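Uncharacterized protein Y57A10A.28 (Caenorhabditis elegans, PDB 5EIK) forms a homotrimeric potassium channel of intracellular membranes that binds PIP2 and may carry counter-ion current during calcium release from intracellular stores. Local coordinates at residues Ala34-Thr39 with Ser99-Leu104; Met67-Ala72 with Ile172-Ala177; Ser87-Lys90 with Asp94-Leu97. One frame throughout, in Å; residues are numbered along the deposited sequence.

Interaction 1 of 3, residues Ala34-Thr39 with Ser99-Leu104; sequences AHYVLT and SIVWYL. With CPL (1-palmitoyl-2-linoleoyl-sn-glycero-3-phosphocholine), chain C.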
loop_
_atom_site.group_PDB
_atom_site.type_symbol
_atom_site.label_atom_id
_atom_site.label_comp_id
_atom_site.label_asym_id
_atom_site.label_seq_id
_atom_site.Cartn_x
_atom_site.Cartn_y
_atom_site.Cartn_z
ATOM N N ALA A 34 -27.058 7.829 2.322
ATOM C CA ALA A 34 -26.859 8.796 1.249
ATOM C C ALA A 34 -25.429 8.665 0.733
ATOM O O ALA A 34 -25.192 8.644 -0.475
ATOM C CB ALA A 34 -27.104 10.225 1.756
ATOM N N HIS A 35 -24.478 8.590 1.659
ATOM C CA HIS A 35 -23.078 8.436 1.294
ATOM C C HIS A 35 -22.871 7.100 0.549
ATOM O O HIS A 35 -22.220 7.062 -0.495
ATOM C CB HIS A 35 -22.201 8.501 2.548
ATOM C CG HIS A 35 -20.784 8.072 2.318
ATOM N ND1 HIS A 35 -19.917 8.768 1.507
ATOM C CD2 HIS A 35 -20.096 6.996 2.772
ATOM C CE1 HIS A 35 -18.757 8.139 1.468
ATOM N NE2 HIS A 35 -18.839 7.061 2.225
ATOM N N TYR A 36 -23.435 6.012 1.070
ATOM C CA TYR A 36 -23.298 4.712 0.412
ATOM C C TYR A 36 -23.876 4.739 -0.999
ATOM O O TYR A 36 -23.248 4.240 -1.938
ATOM C CB TYR A 36 -23.993 3.602 1.203
ATOM C CG TYR A 36 -23.487 3.435 2.609
ATOM C CD1 TYR A 36 -22.132 3.597 2.913
ATOM C CD2 TYR A 36 -24.365 3.123 3.643
ATOM C CE1 TYR A 36 -21.673 3.459 4.221
ATOM C CE2 TYR A 36 -23.921 2.979 4.949
ATOM C CZ TYR A 36 -22.579 3.150 5.233
ATOM O OH TYR A 36 -22.161 3.029 6.534
ATOM N N VAL A 37 -25.069 5.317 -1.140
ATOM C CA VAL A 37 -25.715 5.408 -2.442
ATOM C C VAL A 37 -24.835 6.148 -3.436
ATOM O O VAL A 37 -24.582 5.654 -4.530
ATOM C CB VAL A 37 -27.089 6.119 -2.364
ATOM C CG1 VAL A 37 -27.650 6.325 -3.763
ATOM C CG2 VAL A 37 -28.057 5.281 -1.560
ATOM N N LEU A 38 -24.364 7.330 -3.060
ATOM C CA LEU A 38 -23.512 8.098 -3.954
ATOM C C LEU A 38 -22.201 7.356 -4.251
ATOM O O LEU A 38 -21.714 7.363 -5.387
ATOM C CB LEU A 38 -23.235 9.487 -3.358
ATOM C CG LEU A 38 -24.461 10.419 -3.351
ATOM C CD1 LEU A 38 -24.157 11.739 -2.638
ATOM C CD2 LEU A 38 -24.875 10.686 -4.786
ATOM N N THR A 39 -21.635 6.698 -3.245
ATOM C CA THR A 39 -20.403 5.949 -3.455
ATOM C C THR A 39 -20.641 4.821 -4.475
ATOM O O THR A 39 -19.829 4.612 -5.384
ATOM C CB THR A 39 -19.886 5.333 -2.120
ATOM O OG1 THR A 39 -19.547 6.381 -1.205
ATOM C CG2 THR A 39 -18.665 4.459 -2.358
ATOM N N SER A 99 -23.955 -2.872 2.495
ATOM C CA SER A 99 -24.169 -3.985 1.577
ATOM C C SER A 99 -25.587 -3.952 0.992
ATOM O O SER A 99 -25.799 -4.282 -0.184
ATOM C CB SER A 99 -23.941 -5.305 2.303
ATOM O OG SER A 99 -22.684 -5.293 2.943
ATOM N N ILE A 100 -26.556 -3.550 1.808
ATOM C CA ILE A 100 -27.938 -3.477 1.343
ATOM C C ILE A 100 -28.074 -2.403 0.269
ATOM O O ILE A 100 -28.691 -2.627 -0.775
ATOM C CB ILE A 100 -28.894 -3.193 2.501
ATOM C CG1 ILE A 100 -28.981 -4.431 3.396
ATOM C CG2 ILE A 100 -30.275 -2.824 1.971
ATOM C CD1 ILE A 100 -29.767 -4.206 4.677
ATOM N N VAL A 101 -27.480 -1.242 0.517
ATOM C CA VAL A 101 -27.527 -0.164 -0.458
ATOM C C VAL A 101 -26.874 -0.644 -1.753
ATOM O O VAL A 101 -27.426 -0.461 -2.838
ATOM C CB VAL A 101 -26.794 1.103 0.051
ATOM C CG1 VAL A 101 -26.538 2.066 -1.103
ATOM C CG2 VAL A 101 -27.631 1.788 1.128
ATOM N N TRP A 102 -25.699 -1.261 -1.632
ATOM C CA TRP A 102 -24.979 -1.775 -2.795
ATOM C C TRP A 102 -25.851 -2.769 -3.567
ATOM O O TRP A 102 -25.919 -2.726 -4.796
ATOM C CB TRP A 102 -23.675 -2.463 -2.371
ATOM C CG TRP A 102 -23.150 -3.407 -3.410
ATOM C CD1 TRP A 102 -22.477 -3.078 -4.560
ATOM C CD2 TRP A 102 -23.348 -4.822 -3.452
ATOM N NE1 TRP A 102 -22.250 -4.205 -5.318
ATOM C CE2 TRP A 102 -22.772 -5.290 -4.665
ATOM C CE3 TRP A 102 -23.958 -5.743 -2.588
ATOM C CZ2 TRP A 102 -22.789 -6.639 -5.033
ATOM C CZ3 TRP A 102 -23.975 -7.094 -2.954
ATOM C CH2 TRP A 102 -23.392 -7.525 -4.167
ATOM N N TYR A 103 -26.508 -3.669 -2.844
ATOM C CA TYR A 103 -27.379 -4.648 -3.483
ATOM C C TYR A 103 -28.505 -3.957 -4.245
ATOM O O TYR A 103 -28.818 -4.323 -5.383
ATOM C CB TYR A 103 -27.998 -5.587 -2.454
ATOM C CG TYR A 103 -28.926 -6.589 -3.092
ATOM C CD1 TYR A 103 -28.426 -7.698 -3.766
ATOM C CD2 TYR A 103 -30.304 -6.392 -3.083
ATOM C CE1 TYR A 103 -29.272 -8.584 -4.419
ATOM C CE2 TYR A 103 -31.159 -7.270 -3.733
ATOM C CZ TYR A 103 -30.637 -8.364 -4.397
ATOM O OH TYR A 103 -31.478 -9.250 -5.030
ATOM N N LEU A 104 -29.108 -2.957 -3.609
ATOM C CA LEU A 104 -30.194 -2.219 -4.226
ATOM C C LEU A 104 -29.740 -1.392 -5.429
ATOM O O LEU A 104 -30.441 -1.322 -6.434
ATOM C CB LEU A 104 -30.859 -1.302 -3.198
ATOM C CG LEU A 104 -31.585 -1.978 -2.032
ATOM C CD1 LEU A 104 -32.156 -0.923 -1.107
ATOM C CD2 LEU A 104 -32.706 -2.855 -2.563
HETATM C C1 CPL C . -28.577 -11.847 -1.411
HETATM C C2 CPL C . -29.473 -10.699 -0.777
HETATM C C3 CPL C . -28.661 -9.392 -0.527
HETATM C C4 CPL C . -26.578 -11.160 -5.108
HETATM C C5 CPL C . -26.335 -12.055 -6.335
HETATM C C6 CPL C . -27.786 -10.705 -8.093
HETATM C C7 CPL C . -25.573 -11.813 -8.675
HETATM C C8 CPL C . -27.228 -12.570 -8.071
HETATM C C11 CPL C . -27.531 -8.574 1.636
HETATM C C12 CPL C . -27.561 -8.850 3.161
HETATM C C13 CPL C . -28.893 -9.474 3.686
HETATM C C14 CPL C . -29.620 -8.607 4.743
HETATM C C15 CPL C . -30.616 -9.378 5.652
HETATM C C16 CPL C . -30.791 -8.705 7.053
HETATM C C17 CPL C . -31.291 -7.254 7.025
HETATM C C18 CPL C . -32.831 -7.102 7.365
HETATM C C19 CPL C . -33.665 -6.098 6.457
HETATM C C20 CPL C . -34.027 -4.694 7.032
HETATM C C21 CPL C . -33.139 -3.526 6.570
HETATM C C22 CPL C . -33.708 -2.810 5.329
HETATM C C23 CPL C . -33.559 -1.306 5.281
HETATM C C24 CPL C . -33.425 -0.734 3.846
HETATM C C25 CPL C . -32.396 0.408 3.784
HETATM C C26 CPL C . -32.405 1.067 2.424
HETATM C C31 CPL C . -32.104 -10.492 -1.285
HETATM C C32 CPL C . -32.477 -10.149 0.161
HETATM C C33 CPL C . -33.909 -9.513 0.266
HETATM C C34 CPL C . -34.814 -10.266 1.251
HETATM C C35 CPL C . -35.060 -9.523 2.588
HETATM C C36 CPL C . -34.981 -10.473 3.809
HETATM C C37 CPL C . -35.843 -10.052 4.997
HETATM C C38 CPL C . -36.629 -11.191 5.601
HETATM C C39 CPL C . -38.084 -10.726 5.844
HETATM C C40 CPL C . -39.199 -11.413 5.502
HETATM C C41 CPL C . -39.404 -12.916 5.724
HETATM C C42 CPL C . -39.890 -13.126 7.169
HETATM C C43 CPL C . -39.209 -13.887 8.069
HETATM C C44 CPL C . -37.922 -13.425 8.730
HETATM C C45 CPL C . -36.694 -14.276 8.400
HETATM N N CPL C . -26.526 -11.365 -7.653
HETATM O O2 CPL C . -30.644 -10.493 -1.674
HETATM O O3 CPL C . -27.922 -9.694 0.701
HETATM O O11 CPL C . -27.178 -7.428 1.197
HETATM O O31 CPL C . -33.000 -10.765 -2.117
HETATM O O1P CPL C . -25.439 -12.245 -1.707
HETATM O O2P CPL C . -26.786 -13.508 -3.418
HETATM O O3P CPL C . -27.709 -11.274 -2.496
HETATM O O4P CPL C . -25.624 -11.330 -4.024
HETATM P P CPL C . -26.401 -12.127 -2.899
#
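Val101 meets Val37 and the root of Tyr36 in a small apolar contact without a hydrogen bond across it. Its CG1 lies 3.6 Å from Val37 CG2, the two side chains crossing at about a right angle, and equally close to the backbone N of Val37. The same methyl lies 3.8 Å from Tyr36 CB, while Val101 CG2 sits at the edge of the Tyr36 ring, near its plane. With CG anti to the carbonyl carbon (chi1 -59°), the Tyr36 ring runs on past Val101 to pack with Phe71, Asp94 and Leu97. This is helix-helix packing of transmembrane helices 1 and 3 of the TRIC channel, through one valine of helix 92-107 set against helix 30-47. Within helix 30-47, His35 O accepts from both Thr39 N and Thr39 OG1, the hydroxyl at 2.8 Å and well above the carbonyl plane. On helix 92-107, Tyr103 lays one ring face against the phosphatidylcholine, whose O2 sits 3.5 Å from Tyr103 CZ, offset toward the rim; Ile100 CD1 touches lipid acyl carbon C21 at 3.9 Å. An alanine in place of Tyr103 is likely to leave the lipid's ester and glycerol region without this flat surface.

Interaction 2 of 3, residues Met67-Ala72 with Ile172-Ala177; sequences MLMSFA and IVEQLA. With PT5 ([(2R)-1-octadecanoyloxy-3-[oxidanyl-[(1R,2R,3S,4R,5R,6S)-2,3,6-tris(oxidanyl)-4,5-diphosphonooxy-cyclohexyl]oxy-phospho ryl]oxy-propan-2-yl] (8Z)-icosa-5,8,11,14-tetraenoate), chain B.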
loop_
_atom_site.group_PDB
_atom_site.type_symbol
_atom_site.label_atom_id
_atom_site.label_comp_id
_atom_site.label_asym_id
_atom_site.label_seq_id
_atom_site.Cartn_x
_atom_site.Cartn_y
_atom_site.Cartn_z
ATOM N N MET A 67 -17.597 -1.600 -0.922
ATOM C CA MET A 67 -17.333 -1.488 0.499
ATOM C C MET A 67 -16.035 -0.701 0.716
ATOM O O MET A 67 -15.956 0.150 1.606
ATOM C CB MET A 67 -17.220 -2.874 1.139
ATOM C CG MET A 67 -18.518 -3.660 1.156
ATOM S SD MET A 67 -19.904 -2.831 2.022
ATOM C CE MET A 67 -20.736 -1.988 0.637
ATOM N N LEU A 68 -15.023 -0.971 -0.108
ATOM C CA LEU A 68 -13.751 -0.273 0.043
ATOM C C LEU A 68 -13.914 1.225 -0.129
ATOM O O LEU A 68 -13.318 2.011 0.606
ATOM C CB LEU A 68 -12.705 -0.790 -0.951
ATOM C CG LEU A 68 -12.200 -2.214 -0.714
ATOM C CD1 LEU A 68 -10.886 -2.404 -1.447
ATOM C CD2 LEU A 68 -12.008 -2.462 0.776
ATOM N N MET A 69 -14.723 1.615 -1.103
ATOM C CA MET A 69 -14.958 3.021 -1.365
ATOM C C MET A 69 -15.890 3.625 -0.316
ATOM O O MET A 69 -15.719 4.769 0.088
ATOM C CB MET A 69 -15.562 3.202 -2.756
ATOM C CG MET A 69 -14.584 2.985 -3.888
ATOM S SD MET A 69 -13.244 4.193 -3.849
ATOM C CE MET A 69 -14.124 5.649 -4.374
ATOM N N SER A 70 -16.864 2.847 0.133
ATOM C CA SER A 70 -17.821 3.334 1.107
ATOM C C SER A 70 -17.180 3.659 2.432
ATOM O O SER A 70 -17.652 4.535 3.152
ATOM C CB SER A 70 -18.935 2.309 1.316
ATOM O OG SER A 70 -19.817 2.300 0.202
ATOM N N PHE A 71 -16.092 2.969 2.749
ATOM C CA PHE A 71 -15.410 3.185 4.020
ATOM C C PHE A 71 -13.950 3.586 3.838
ATOM O O PHE A 71 -13.123 3.408 4.736
ATOM C CB PHE A 71 -15.505 1.914 4.862
ATOM C CG PHE A 71 -16.908 1.550 5.234
ATOM C CD1 PHE A 71 -17.585 2.258 6.226
ATOM C CD2 PHE A 71 -17.579 0.545 4.550
ATOM C CE1 PHE A 71 -18.924 1.970 6.526
ATOM C CE2 PHE A 71 -18.914 0.250 4.841
ATOM C CZ PHE A 71 -19.588 0.962 5.831
ATOM N N ALA A 72 -13.650 4.143 2.671
ATOM C CA ALA A 72 -12.296 4.558 2.326
ATOM C C ALA A 72 -11.604 5.384 3.406
ATOM O O ALA A 72 -10.473 5.087 3.793
ATOM C CB ALA A 72 -12.319 5.334 1.016
ATOM N N ILE A 172 -7.788 4.615 -6.662
ATOM C CA ILE A 172 -6.590 4.211 -7.388
ATOM C C ILE A 172 -6.315 2.726 -7.145
ATOM O O ILE A 172 -6.012 1.979 -8.083
ATOM C CB ILE A 172 -5.365 5.030 -6.931
ATOM C CG1 ILE A 172 -5.556 6.490 -7.354
ATOM C CG2 ILE A 172 -4.067 4.429 -7.503
ATOM C CD1 ILE A 172 -4.456 7.406 -6.881
ATOM N N VAL A 173 -6.415 2.306 -5.886
ATOM C CA VAL A 173 -6.196 0.915 -5.547
ATOM C C VAL A 173 -7.135 0.014 -6.341
ATOM O O VAL A 173 -6.709 -1.009 -6.878
ATOM C CB VAL A 173 -6.421 0.642 -4.041
ATOM C CG1 VAL A 173 -6.393 -0.852 -3.785
ATOM C CG2 VAL A 173 -5.325 1.306 -3.225
ATOM N N GLU A 174 -8.407 0.396 -6.421
ATOM C CA GLU A 174 -9.389 -0.395 -7.148
ATOM C C GLU A 174 -9.188 -0.432 -8.658
ATOM O O GLU A 174 -9.472 -1.443 -9.301
ATOM C CB GLU A 174 -10.798 0.103 -6.839
ATOM C CG GLU A 174 -11.388 -0.537 -5.613
ATOM C CD GLU A 174 -12.768 -0.022 -5.292
ATOM O OE1 GLU A 174 -13.495 0.365 -6.234
ATOM O OE2 GLU A 174 -13.132 -0.022 -4.099
ATOM N N GLN A 175 -8.711 0.667 -9.225
ATOM C CA GLN A 175 -8.491 0.724 -10.661
ATOM C C GLN A 175 -7.262 -0.104 -11.032
ATOM O O GLN A 175 -7.129 -0.567 -12.165
ATOM C CB GLN A 175 -8.324 2.172 -11.101
ATOM C CG GLN A 175 -9.486 3.048 -10.673
ATOM C CD GLN A 175 -9.303 4.503 -11.053
ATOM O OE1 GLN A 175 -8.284 5.117 -10.735
ATOM N NE2 GLN A 175 -10.297 5.066 -11.727
ATOM N N LEU A 176 -6.368 -0.289 -10.068
ATOM C CA LEU A 176 -5.180 -1.089 -10.299
ATOM C C LEU A 176 -5.596 -2.562 -10.243
ATOM O O LEU A 176 -5.218 -3.363 -11.098
ATOM C CB LEU A 176 -4.125 -0.794 -9.230
ATOM C CG LEU A 176 -3.369 0.534 -9.338
ATOM C CD1 LEU A 176 -2.518 0.744 -8.086
ATOM C CD2 LEU A 176 -2.502 0.527 -10.597
ATOM N N ALA A 177 -6.394 -2.907 -9.239
ATOM C CA ALA A 177 -6.863 -4.272 -9.067
ATOM C C ALA A 177 -7.813 -4.679 -10.191
ATOM O O ALA A 177 -7.896 -5.855 -10.540
ATOM C CB ALA A 177 -7.549 -4.417 -7.719
HETATM O O12 PT5 B . -8.486 -12.198 -9.829
HETATM P P1 PT5 B . -7.403 -11.527 -9.000
HETATM O O13 PT5 B . -7.702 -11.485 -7.289
HETATM O O11 PT5 B . -7.110 -9.960 -9.385
HETATM O O6 PT5 B . -4.810 -13.456 -11.194
HETATM O O1 PT5 B . -5.993 -12.235 -9.078
HETATM C C1 PT5 B . -5.862 -13.661 -9.064
HETATM C C6 PT5 B . -4.617 -13.928 -9.859
HETATM C C2 PT5 B . -5.708 -14.265 -7.617
HETATM O O2 PT5 B . -4.617 -13.622 -6.929
HETATM C C3 PT5 B . -5.375 -15.787 -7.694
HETATM O O3 PT5 B . -5.133 -16.248 -6.372
HETATM C C4 PT5 B . -4.156 -16.069 -8.536
HETATM O O4 PT5 B . -4.038 -17.444 -8.749
HETATM P P4 PT5 B . -2.783 -18.277 -8.127
HETATM O O41 PT5 B . -1.345 -17.676 -8.551
HETATM O O42 PT5 B . -2.846 -19.821 -8.606
HETATM O O43 PT5 B . -2.871 -18.215 -6.626
HETATM C C5 PT5 B . -4.231 -15.410 -9.927
HETATM O O5 PT5 B . -2.939 -15.518 -10.522
HETATM P P5 PT5 B . -2.811 -16.567 -11.770
HETATM O O52 PT5 B . -4.063 -17.540 -11.909
HETATM O O51 PT5 B . -2.541 -15.674 -13.169
HETATM O O53 PT5 B . -1.378 -17.308 -11.358
HETATM C C7 PT5 B . -6.883 -10.664 -6.410
HETATM C C8 PT5 B . -7.845 -9.975 -5.424
HETATM C C9 PT5 B . -8.323 -8.555 -5.865
HETATM O O16 PT5 B . -7.170 -9.870 -4.110
HETATM C C10 PT5 B . -7.586 -10.748 -3.149
HETATM O O17 PT5 B . -7.224 -11.910 -3.086
HETATM O O18 PT5 B . -8.106 -7.592 -4.744
HETATM C C11 PT5 B . -8.842 -6.366 -4.626
HETATM O O19 PT5 B . -9.984 -6.137 -5.119
HETATM C C12 PT5 B . -8.554 -10.139 -2.134
HETATM C C13 PT5 B . -8.192 -10.247 -0.630
HETATM C C14 PT5 B . -9.305 -9.634 0.250
HETATM C C15 PT5 B . -8.943 -8.243 0.799
HETATM C C16 PT5 B . -9.956 -7.716 1.857
HETATM C C17 PT5 B . -10.232 -6.183 1.746
HETATM C C18 PT5 B . -10.277 -5.472 3.101
HETATM C C19 PT5 B . -9.985 -4.269 3.295
HETATM C C20 PT5 B . -8.777 -3.323 3.191
HETATM C C21 PT5 B . -8.688 -2.467 1.902
HETATM C C22 PT5 B . -7.316 -1.787 1.727
HETATM C C23 PT5 B . -7.428 -0.329 1.235
HETATM C C24 PT5 B . -6.597 0.660 2.080
HETATM C C31 PT5 B . -8.087 -5.314 -3.809
HETATM C C32 PT5 B . -8.270 -5.501 -2.275
HETATM C C33 PT5 B . -7.405 -4.522 -1.426
HETATM C C34 PT5 B . -6.034 -5.091 -0.982
HETATM C C35 PT5 B . -5.006 -4.140 -0.194
HETATM C C36 PT5 B . -3.940 -3.514 -0.810
HETATM C C37 PT5 B . -3.516 -2.109 -0.328
HETATM C C38 PT5 B . -2.072 -2.112 -0.276
HETATM C C39 PT5 B . -1.124 -1.447 -1.170
HETATM C C40 PT5 B . -0.921 -1.950 -2.564
HETATM C C25 PT5 B . -5.274 1.057 1.381
HETATM C C26 PT5 B . -4.329 1.844 2.304
HETATM C C41 PT5 B . -1.485 -1.110 -3.717
HETATM C C42 PT5 B . -1.358 -1.807 -5.077
HETATM C C43 PT5 B . -2.590 -2.641 -5.449
#
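OE2 of the Glu174 carboxylate rests against Leu68 CB at 3.3 Å and, just as near, Met69 CG, a buried contact joining the two discontinuous transmembrane helices of the channel, 2 and 5, through helix 59-70 and helix 167-177. OE1 is farther off, 3.7 Å from Met69 CG. No hydrogen bond joins the segments; the nearest partners of the carboxylate across them are carbons. The Glu174 chain is extended beyond CG (chi2 179°), which carries the carboxylate across to helix 59-70. The charge finds its mate on its own side, where OE1 forms a salt bridge with Arg178; so buried a carboxylate would probably depend on this arginine to stay ionised. Met69 bends at chi2 and chi3, its side chain also meeting Ser167 and Val170. Leu68 turns its branches to the phosphoinositide, CD2 lying 3.5 Å from acyl carbon C21, and Ala177 CB reaches the lipid's ester carbon C11 at 3.9 Å. Helix 59-70 ends at Ser70; Phe71 leaves helical geometry and is the N-cap of helix 72-81, the break in transmembrane helix 2. Met69 and Ser70 pack on helix 30-47, while Ile172 packs on Ala177 of the third subunit and Leu176 on Trp181 of the second.

Interaction 3 of 3, residues Ser87-Lys90 with Asp94-Leu97; sequences SPLK and DILL. With DMU (decyl-beta-D-maltopyranoside), chain J.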
loop_
_atom_site.group_PDB
_atom_site.type_symbol
_atom_site.label_atom_id
_atom_site.label_comp_id
_atom_site.label_asym_id
_atom_site.label_seq_id
_atom_site.Cartn_x
_atom_site.Cartn_y
_atom_site.Cartn_z
ATOM N N SER A 87 -10.264 -3.168 10.806
ATOM C CA SER A 87 -11.115 -2.558 11.839
ATOM C C SER A 87 -12.517 -2.110 11.426
ATOM O O SER A 87 -13.507 -2.525 12.024
ATOM C CB SER A 87 -10.399 -1.366 12.486
ATOM O OG SER A 87 -9.211 -1.773 13.136
ATOM N N PRO A 88 -12.620 -1.247 10.406
ATOM C CA PRO A 88 -13.927 -0.760 9.948
ATOM C C PRO A 88 -15.013 -1.821 9.758
ATOM O O PRO A 88 -16.188 -1.554 10.004
ATOM C CB PRO A 88 -13.583 -0.055 8.644
ATOM C CG PRO A 88 -12.217 0.498 8.929
ATOM C CD PRO A 88 -11.532 -0.673 9.590
ATOM N N LEU A 89 -14.616 -3.016 9.323
ATOM C CA LEU A 89 -15.553 -4.112 9.080
ATOM C C LEU A 89 -16.199 -4.674 10.335
ATOM O O LEU A 89 -16.995 -5.609 10.264
ATOM C CB LEU A 89 -14.852 -5.246 8.338
ATOM C CG LEU A 89 -14.228 -4.868 6.999
ATOM C CD1 LEU A 89 -13.601 -6.099 6.391
ATOM C CD2 LEU A 89 -15.280 -4.291 6.069
ATOM N N LYS A 90 -15.855 -4.103 11.479
ATOM C CA LYS A 90 -16.401 -4.549 12.749
ATOM C C LYS A 90 -17.617 -3.712 13.141
ATOM O O LYS A 90 -18.196 -3.889 14.216
ATOM C CB LYS A 90 -15.317 -4.466 13.819
ATOM C CG LYS A 90 -14.143 -5.409 13.554
ATOM C CD LYS A 90 -12.842 -4.847 14.118
ATOM C CE LYS A 90 -12.960 -4.537 15.605
ATOM N NZ LYS A 90 -11.896 -3.605 16.067
ATOM N N ASP A 94 -23.112 -0.806 10.110
ATOM C CA ASP A 94 -22.643 -0.032 8.958
ATOM C C ASP A 94 -22.428 -0.896 7.727
ATOM O O ASP A 94 -22.898 -0.563 6.637
ATOM C CB ASP A 94 -21.329 0.690 9.271
ATOM C CG ASP A 94 -21.497 1.805 10.268
ATOM O OD1 ASP A 94 -22.614 2.362 10.362
ATOM O OD2 ASP A 94 -20.503 2.132 10.947
ATOM N N ILE A 95 -21.713 -2.003 7.904
ATOM C CA ILE A 95 -21.433 -2.902 6.793
ATOM C C ILE A 95 -22.713 -3.486 6.226
ATOM O O ILE A 95 -22.842 -3.653 5.009
ATOM C CB ILE A 95 -20.500 -4.046 7.223
ATOM C CG1 ILE A 95 -19.204 -3.461 7.774
ATOM C CG2 ILE A 95 -20.196 -4.952 6.048
ATOM C CD1 ILE A 95 -18.520 -2.503 6.824
ATOM N N LEU A 96 -23.668 -3.792 7.097
ATOM C CA LEU A 96 -24.929 -4.344 6.619
ATOM C C LEU A 96 -25.669 -3.304 5.788
ATOM O O LEU A 96 -26.090 -3.591 4.668
ATOM C CB LEU A 96 -25.819 -4.788 7.774
ATOM C CG LEU A 96 -27.147 -5.361 7.271
ATOM C CD1 LEU A 96 -26.907 -6.571 6.379
ATOM C CD2 LEU A 96 -27.987 -5.756 8.434
ATOM N N LEU A 97 -25.809 -2.093 6.327
ATOM C CA LEU A 97 -26.500 -1.025 5.610
ATOM C C LEU A 97 -25.800 -0.757 4.275
ATOM O O LEU A 97 -26.452 -0.552 3.250
ATOM C CB LEU A 97 -26.544 0.261 6.454
ATOM C CG LEU A 97 -27.212 1.498 5.822
ATOM C CD1 LEU A 97 -28.652 1.206 5.449
ATOM C CD2 LEU A 97 -27.163 2.670 6.783
HETATM C C1 DMU J . -30.592 -9.001 11.699
HETATM C C2 DMU J . -31.388 -7.825 11.105
HETATM C C3 DMU J . -30.809 -6.474 11.585
HETATM C C4 DMU J . -29.263 -6.431 11.376
HETATM O O5 DMU J . -28.615 -7.543 12.038
HETATM C C6 DMU J . -29.059 -8.787 11.430
HETATM O O7 DMU J . -31.430 -5.456 10.854
HETATM O O16 DMU J . -28.269 -9.874 11.993
HETATM C C18 DMU J . -28.213 -11.028 11.092
HETATM C C19 DMU J . -28.073 -10.629 9.610
HETATM C C22 DMU J . -26.978 -11.450 8.961
HETATM C C25 DMU J . -27.045 -11.234 7.455
HETATM C C28 DMU J . -26.184 -12.276 6.755
HETATM C C31 DMU J . -26.657 -12.398 5.316
HETATM C C34 DMU J . -25.558 -11.880 4.391
HETATM C C37 DMU J . -25.824 -12.373 2.973
HETATM C C40 DMU J . -24.495 -12.513 2.235
HETATM C C43 DMU J . -24.390 -13.929 1.663
HETATM O O49 DMU J . -31.070 -10.213 11.072
HETATM O O55 DMU J . -32.756 -7.924 11.549
HETATM C C57 DMU J . -28.664 -5.112 11.914
HETATM O O61 DMU J . -27.342 -4.954 11.365
HETATM C C5 DMU J . -33.191 -3.701 10.848
HETATM C C7 DMU J . -32.182 -2.599 10.513
HETATM C C8 DMU J . -31.466 -2.090 11.853
HETATM C C9 DMU J . -30.860 -3.235 12.560
HETATM O O1 DMU J . -31.742 -4.334 12.744
HETATM C C10 DMU J . -32.414 -4.835 11.604
HETATM O O2 DMU J . -30.546 -1.221 11.456
HETATM O O3 DMU J . -33.676 -4.260 9.653
HETATM O O4 DMU J . -32.768 -1.492 9.887
HETATM C C11 DMU J . -30.274 -2.764 13.901
HETATM O O6 DMU J . -29.600 -3.828 14.531
#
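Ile95 CD1 packs against Leu89 CD2 at 3.8 Å, the two side chains slanting across one another. Both the terminal methyl and CG1 of Ile95 take part: CD1 also comes within 4.1 Å of the carbonyl O of Pro88, and CG1 lies 3.9 Å from Leu89 CA, over the backbone of the turn. The isoleucine chain places itself there with CG1 anti to the carbonyl carbon and a second bend at chi2 (-54°). Leu89 starts out directed away from helix 92-107, and its CD2 branch folds back to make the contact. The backbone of 87-90 forms a 3-10 turn, closed by Lys90 N to Ser87 O (2.9 Å), in the connection, probably lumenal, that leads into transmembrane helix 3. Pro88 packs on helix 72-81 at Ser74, Phe75 and Cys78, and Ser87 OG is hydrogen-bonded to Pro84 O. Leu89 packs on Leu158, and Ile95 on Leu154, of the second subunit. Across the two segments the chemistry is that of aliphatic side chains, with the backbone of the turn alongside and no hydrogen bond or charge pair, so the turn meets the first part of the helix by van der Waals contact alone, and the apolar surface extends to a neighbouring subunit.

Overall arrangement
All three contacts are buried, yet they differ in chemistry. Interactions 1 and 3 are aliphatic and share helix 92-107, interaction 3 near its lumenal start; interaction 2 puts a carboxylate among carbons and leaves its charge to an arginine outside. Only interactions 2 and 3 touch the second subunit, whereas no other protein chain reaches interaction 1, whose lipid is a phosphatidylcholine rather than the phosphoinositide of interaction 2. Helix 59-70 and the residue just after it link the three: His35 NE2 probably bonds to Ser70 O (2.9 Å), and Phe71 touches both Tyr36 of interaction 1 and Ile95 of interaction 3, its CE2 3.4 Å from Ile95 CD1.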